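Local coordinates for shikimate 5-dehydrogenase (Mycobacterium fortuitum subsp. fortuitum DSM 46621, PDB 4XIJ), which probably catalyses the NADP-dependent interconversion of 3-dehydroshikimate and shikimate, the fourth step of the chorismate pathway to aromatic amino acids, at residues Lys15-Pro29 against Thr45-Leu59. Sequence-based numbering, arbitrary orientation.
Sequences KAAVLGSPITHSRSP and TYERIECTAEQLPGL. With SO4 (sulfate ion), chain F.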
loop_
_atom_site.group_PDB
_atom_site.type_symbol
_atom_site.label_atom_id
_atom_site.label_comp_id
_atom_site.label_asym_id
_atom_site.label_seq_id
_atom_site.Cartn_x
_atom_site.Cartn_y
_atom_site.Cartn_z
ATOM N N LYS A 15 7.625 19.247 10.856
ATOM C CA LYS A 15 6.586 19.368 9.853
ATOM C C LYS A 15 6.582 18.175 8.921
ATOM O O LYS A 15 7.643 17.675 8.489
ATOM C CB LYS A 15 6.784 20.629 9.016
ATOM C CG LYS A 15 6.831 21.923 9.892
ATOM C CD LYS A 15 6.775 23.155 9.011
ATOM C CE LYS A 15 5.321 23.377 8.543
ATOM N NZ LYS A 15 4.388 23.806 9.660
ATOM N N ALA A 16 5.369 17.750 8.597
ATOM C CA ALA A 16 5.161 16.690 7.616
ATOM C C ALA A 16 3.967 17.024 6.731
ATOM O O ALA A 16 3.192 17.950 7.031
ATOM C CB ALA A 16 4.981 15.302 8.322
ATOM N N ALA A 17 3.782 16.271 5.663
ATOM C CA ALA A 17 2.648 16.505 4.778
ATOM C C ALA A 17 2.402 15.299 3.907
ATOM O O ALA A 17 3.289 14.433 3.742
ATOM C CB ALA A 17 2.874 17.731 3.864
ATOM N N VAL A 18 1.214 15.280 3.313
ATOM C CA VAL A 18 0.947 14.393 2.170
ATOM C C VAL A 18 0.857 15.202 0.893
ATOM O O VAL A 18 0.251 16.268 0.862
ATOM C CB VAL A 18 -0.347 13.548 2.373
ATOM C CG1 VAL A 18 -1.647 14.412 2.570
ATOM C CG2 VAL A 18 -0.519 12.513 1.215
ATOM N N LEU A 19 1.530 14.702 -0.144
ATOM C CA LEU A 19 1.561 15.324 -1.472
ATOM C C LEU A 19 0.819 14.471 -2.489
ATOM O O LEU A 19 1.015 13.256 -2.533
ATOM C CB LEU A 19 2.999 15.496 -1.958
ATOM C CG LEU A 19 4.050 16.152 -1.074
ATOM C CD1 LEU A 19 5.366 16.386 -1.853
ATOM C CD2 LEU A 19 3.650 17.323 -0.225
ATOM N N GLY A 20 -0.017 15.094 -3.312
ATOM C CA GLY A 20 -0.679 14.348 -4.359
ATOM C C GLY A 20 -1.805 15.155 -4.969
ATOM O O GLY A 20 -2.003 16.323 -4.588
ATOM N N SER A 21 -2.560 14.536 -5.881
ATOM C CA SER A 21 -3.640 15.236 -6.552
ATOM C C SER A 21 -4.522 14.213 -7.268
ATOM O O SER A 21 -4.080 13.557 -8.197
ATOM C CB SER A 21 -3.076 16.264 -7.520
ATOM O OG SER A 21 -4.136 16.889 -8.233
ATOM N N PRO A 22 -5.772 14.058 -6.827
ATOM C CA PRO A 22 -6.426 14.822 -5.754
ATOM C C PRO A 22 -5.923 14.435 -4.354
ATOM O O PRO A 22 -5.371 13.344 -4.133
ATOM C CB PRO A 22 -7.915 14.472 -5.956
ATOM C CG PRO A 22 -7.889 13.106 -6.531
ATOM C CD PRO A 22 -6.708 13.129 -7.490
ATOM N N ILE A 23 -6.099 15.341 -3.399
ATOM C CA ILE A 23 -5.454 15.138 -2.108
ATOM C C ILE A 23 -6.459 15.081 -0.947
ATOM O O ILE A 23 -6.071 14.983 0.221
ATOM C CB ILE A 23 -4.365 16.269 -1.897
ATOM C CG1 ILE A 23 -3.290 15.833 -0.918
ATOM C CG2 ILE A 23 -4.996 17.589 -1.515
ATOM C CD1 ILE A 23 -2.734 14.489 -1.188
ATOM N N THR A 24 -7.745 15.096 -1.264
ATOM C CA THR A 24 -8.787 15.100 -0.229
ATOM C C THR A 24 -9.134 13.762 0.404
ATOM O O THR A 24 -9.596 13.722 1.558
ATOM C CB THR A 24 -10.100 15.684 -0.784
ATOM O OG1 THR A 24 -10.423 15.042 -2.017
ATOM C CG2 THR A 24 -9.935 17.163 -1.026
ATOM N N HIS A 25 -8.890 12.667 -0.312
ATOM C CA HIS A 25 -9.242 11.329 0.176
ATOM C C HIS A 25 -8.214 10.775 1.159
ATOM O O HIS A 25 -8.552 9.963 2.002
ATOM C CB HIS A 25 -9.395 10.358 -1.002
ATOM C CG HIS A 25 -9.878 8.995 -0.609
ATOM N ND1 HIS A 25 -9.019 7.957 -0.303
ATOM C CD2 HIS A 25 -11.132 8.507 -0.445
ATOM C CE1 HIS A 25 -9.726 6.882 0.015
ATOM N NE2 HIS A 25 -11.011 7.185 -0.084
ATOM N N SER A 26 -6.969 11.224 1.076
ATOM C CA SER A 26 -5.926 10.605 1.865
ATOM C C SER A 26 -6.250 10.645 3.344
ATOM O O SER A 26 -6.683 11.682 3.870
ATOM C CB SER A 26 -4.582 11.296 1.615
ATOM O OG SER A 26 -3.575 10.729 2.441
ATOM N N ARG A 27 -6.015 9.528 4.014
ATOM C CA ARG A 27 -6.163 9.468 5.467
ATOM C C ARG A 27 -4.848 9.722 6.167
ATOM O O ARG A 27 -4.782 9.636 7.402
ATOM C CB ARG A 27 -6.693 8.096 5.904
ATOM C CG ARG A 27 -7.999 7.634 5.252
ATOM C CD ARG A 27 -9.039 8.635 5.174
ATOM N NE ARG A 27 -10.373 8.041 5.153
ATOM C CZ ARG A 27 -11.226 8.060 4.139
ATOM N NH1 ARG A 27 -10.914 8.628 2.969
ATOM N NH2 ARG A 27 -12.428 7.535 4.324
ATOM N N SER A 28 -3.805 10.045 5.424
ATOM C CA SER A 28 -2.497 10.188 6.069
ATOM C C SER A 28 -2.466 11.279 7.147
ATOM O O SER A 28 -1.891 11.041 8.200
ATOM C CB SER A 28 -1.410 10.446 5.028
ATOM O OG SER A 28 -1.267 9.272 4.281
ATOM N N PRO A 29 -3.084 12.454 6.908
ATOM C CA PRO A 29 -3.019 13.473 7.975
ATOM C C PRO A 29 -3.665 13.001 9.276
ATOM O O PRO A 29 -3.097 13.182 10.364
ATOM C CB PRO A 29 -3.783 14.666 7.378
ATOM C CG PRO A 29 -3.564 14.499 5.896
ATOM C CD PRO A 29 -3.704 13.001 5.681
ATOM N N THR A 45 3.190 19.227 12.937
ATOM C CA THR A 45 2.095 19.501 12.012
ATOM C C THR A 45 2.105 18.510 10.841
ATOM O O THR A 45 3.151 17.956 10.482
ATOM C CB THR A 45 2.156 20.932 11.477
ATOM O OG1 THR A 45 3.424 21.157 10.836
ATOM C CG2 THR A 45 1.957 21.928 12.623
ATOM N N TYR A 46 0.936 18.304 10.247
ATOM C CA TYR A 46 0.801 17.414 9.103
ATOM C C TYR A 46 -0.224 18.002 8.169
ATOM O O TYR A 46 -1.414 17.997 8.499
ATOM C CB TYR A 46 0.396 15.996 9.543
ATOM C CG TYR A 46 0.681 14.982 8.481
ATOM C CD1 TYR A 46 -0.057 14.988 7.315
ATOM C CD2 TYR A 46 1.692 14.027 8.632
ATOM C CE1 TYR A 46 0.185 14.110 6.323
ATOM C CE2 TYR A 46 1.970 13.081 7.590
ATOM C CZ TYR A 46 1.178 13.164 6.432
ATOM O OH TYR A 46 1.296 12.317 5.398
ATOM N N GLU A 47 0.209 18.519 7.030
ATOM C CA GLU A 47 -0.733 19.158 6.137
ATOM C C GLU A 47 -0.950 18.407 4.830
ATOM O O GLU A 47 -0.284 17.419 4.581
ATOM C CB GLU A 47 -0.304 20.581 5.854
ATOM C CG GLU A 47 1.006 20.745 5.211
ATOM C CD GLU A 47 1.506 22.191 5.407
ATOM O OE1 GLU A 47 2.257 22.449 6.374
ATOM O OE2 GLU A 47 1.103 23.073 4.628
ATOM N N ARG A 48 -1.944 18.867 4.066
ATOM C CA ARG A 48 -2.223 18.385 2.708
ATOM C C ARG A 48 -1.716 19.375 1.709
ATOM O O ARG A 48 -2.131 20.552 1.772
ATOM C CB ARG A 48 -3.712 18.250 2.449
ATOM C CG ARG A 48 -4.380 17.156 3.150
ATOM C CD ARG A 48 -5.948 17.140 2.835
ATOM N NE ARG A 48 -6.492 16.436 3.986
ATOM C CZ ARG A 48 -6.645 15.121 4.053
ATOM N NH1 ARG A 48 -6.368 14.355 3.001
ATOM N NH2 ARG A 48 -7.041 14.570 5.189
ATOM N N ILE A 49 -0.897 18.928 0.772
ATOM C CA ILE A 49 -0.417 19.799 -0.292
ATOM C C ILE A 49 -0.764 19.220 -1.647
ATOM O O ILE A 49 -0.289 18.155 -2.015
ATOM C CB ILE A 49 1.107 20.036 -0.169
ATOM C CG1 ILE A 49 1.452 20.599 1.217
ATOM C CG2 ILE A 49 1.546 21.014 -1.216
ATOM C CD1 ILE A 49 2.965 20.661 1.551
ATOM N N GLU A 50 -1.610 19.920 -2.390
ATOM C CA GLU A 50 -1.916 19.489 -3.744
ATOM C C GLU A 50 -0.644 19.642 -4.575
ATOM O O GLU A 50 0.035 20.685 -4.528
ATOM C CB GLU A 50 -3.079 20.305 -4.338
ATOM C CG GLU A 50 -3.610 19.700 -5.636
ATOM C CD GLU A 50 -4.800 20.437 -6.230
ATOM O OE1 GLU A 50 -5.232 21.466 -5.651
ATOM O OE2 GLU A 50 -5.267 19.984 -7.308
ATOM N N CYS A 51 -0.291 18.589 -5.308
ATOM C CA CYS A 51 1.029 18.499 -5.948
ATOM C C CYS A 51 0.968 17.519 -7.106
ATOM O O CYS A 51 0.569 16.370 -6.902
ATOM C CB CYS A 51 2.092 18.015 -4.950
ATOM S SG CYS A 51 3.759 18.180 -5.532
ATOM N N THR A 52 1.305 17.973 -8.321
ATOM C CA THR A 52 1.427 17.069 -9.471
ATOM C C THR A 52 2.779 16.352 -9.450
ATOM O O THR A 52 3.659 16.714 -8.646
ATOM C CB THR A 52 1.300 17.831 -10.781
ATOM O OG1 THR A 52 2.462 18.671 -10.894
ATOM C CG2 THR A 52 -0.035 18.637 -10.806
ATOM N N ALA A 53 2.941 15.334 -10.306
ATOM C CA ALA A 53 4.250 14.671 -10.434
ATOM C C ALA A 53 5.334 15.687 -10.814
ATOM O O ALA A 53 6.454 15.680 -10.291
ATOM C CB ALA A 53 4.206 13.555 -11.460
ATOM N N GLU A 54 4.967 16.569 -11.726
ATOM C CA GLU A 54 5.888 17.546 -12.241
ATOM C C GLU A 54 6.301 18.548 -11.173
ATOM O O GLU A 54 7.466 18.994 -11.148
ATOM C CB GLU A 54 5.243 18.218 -13.444
ATOM C CG GLU A 54 5.086 17.172 -14.559
ATOM C CD GLU A 54 3.775 16.307 -14.581
ATOM O OE1 GLU A 54 2.888 16.315 -13.684
ATOM O OE2 GLU A 54 3.644 15.579 -15.593
ATOM N N GLN A 55 5.374 18.892 -10.273
ATOM C CA GLN A 55 5.697 19.853 -9.219
ATOM C C GLN A 55 6.517 19.291 -8.069
ATOM O O GLN A 55 7.148 20.048 -7.328
ATOM C CB GLN A 55 4.403 20.413 -8.610
ATOM C CG GLN A 55 3.603 21.301 -9.606
ATOM C CD GLN A 55 2.236 21.647 -9.067
ATOM O OE1 GLN A 55 1.616 20.850 -8.360
ATOM N NE2 GLN A 55 1.753 22.820 -9.405
ATOM N N LEU A 56 6.471 17.971 -7.874
ATOM C CA LEU A 56 7.023 17.423 -6.638
ATOM C C LEU A 56 8.524 17.695 -6.397
ATOM O O LEU A 56 8.872 18.102 -5.291
ATOM C CB LEU A 56 6.687 15.929 -6.560
ATOM C CG LEU A 56 7.155 15.164 -5.314
ATOM C CD1 LEU A 56 6.168 13.988 -5.027
ATOM C CD2 LEU A 56 8.615 14.624 -5.443
ATOM N N PRO A 57 9.400 17.492 -7.389
ATOM C CA PRO A 57 10.813 17.715 -7.074
ATOM C C PRO A 57 11.094 19.153 -6.609
ATOM O O PRO A 57 11.829 19.365 -5.613
ATOM C CB PRO A 57 11.523 17.339 -8.403
ATOM C CG PRO A 57 10.561 16.355 -9.058
ATOM C CD PRO A 57 9.214 16.929 -8.756
ATOM N N GLY A 58 10.526 20.154 -7.282
ATOM C CA GLY A 58 10.750 21.522 -6.851
ATOM C C GLY A 58 10.193 21.808 -5.477
ATOM O O GLY A 58 10.783 22.534 -4.685
ATOM N N LEU A 59 9.042 21.229 -5.176
ATOM C CA LEU A 59 8.415 21.442 -3.887
ATOM C C LEU A 59 9.323 20.884 -2.773
ATOM O O LEU A 59 9.635 21.571 -1.784
ATOM C CB LEU A 59 7.053 20.747 -3.873
ATOM C CG LEU A 59 6.303 20.859 -2.555
ATOM C CD1 LEU A 59 6.011 22.309 -2.294
ATOM C CD2 LEU A 59 5.034 20.057 -2.626
HETATM S S SO4 F . -5.504 8.089 -1.367
HETATM O O1 SO4 F . -6.295 8.106 -0.131
HETATM O O2 SO4 F . -6.388 8.011 -2.522
HETATM O O3 SO4 F . -4.565 9.204 -1.423
HETATM O O4 SO4 F . -4.729 6.842 -1.342
HETATM O O HOH W 1 1.248 23.512 8.701
HETATM O O HOH W 2 3.227 20.471 8.198
HETATM O O HOH W 3 -6.446 17.829 -7.187
#
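The ring of Y46 fills the tight part of this contact, lying against the backbone of strand 15-20, with P29 CA 3.4 Å from Y46 CD1 beside it. One face lies against A16 and A17, with A17 CA 3.8 Å above the Y46 ring plane; the carbonyl O of S28 sits over the opposite face, toward the rim. A16 CB touches Y46 CD2 at 3.5 Å. With CG anti to the backbone N (chi1 -161°), the ring turns back toward strand 15-20, and its OH is hydrogen-bonded to S71 OG on strand 67-72.

Beside it on the same face, R48 runs extended from CG to NE, and its guanidinium binds carbonyls of the loop that leads into helix 28-38. R48 NH1 donates to I23 O (2.9 Å) and S26 O (2.8 Å), while NH2 also reaches S26 O, so one carbonyl takes both nitrogens end-on. P29 CG rests 3.5 Å above the centre of the R48 guanidinium. The carbonyls meet that group at its edge, which with P29 over a face fixes its rotation. S26 OG caps the turn by accepting from S28 N.

On the other face, L19 packs alongside I49, L19 CD2 to I49 CB 3.7 Å, and its CD1 meets L56 CD1. Toward K15 that face becomes polar and wetter: K15 NZ donates to T45 OG1, and two waters fasten E47 to K15, T45 and A16 O. A third water joins S21 OG to E50 OE2 at the opposite end of the strands.

Backbone hydrogen bonds from A16 N to T45 O through C51 N to G20 O pair the parallel strands in a beta-alpha-beta unit of the substrate-binding domain, the one from G20 N to I49 O being weak. Strand 45-50 forms one edge of the mixed sheet, strand 15-20 lies between it and strand 67-72, helix 28-38 packs over the Y46 face, and helix 56-61 packs against L19 on the other.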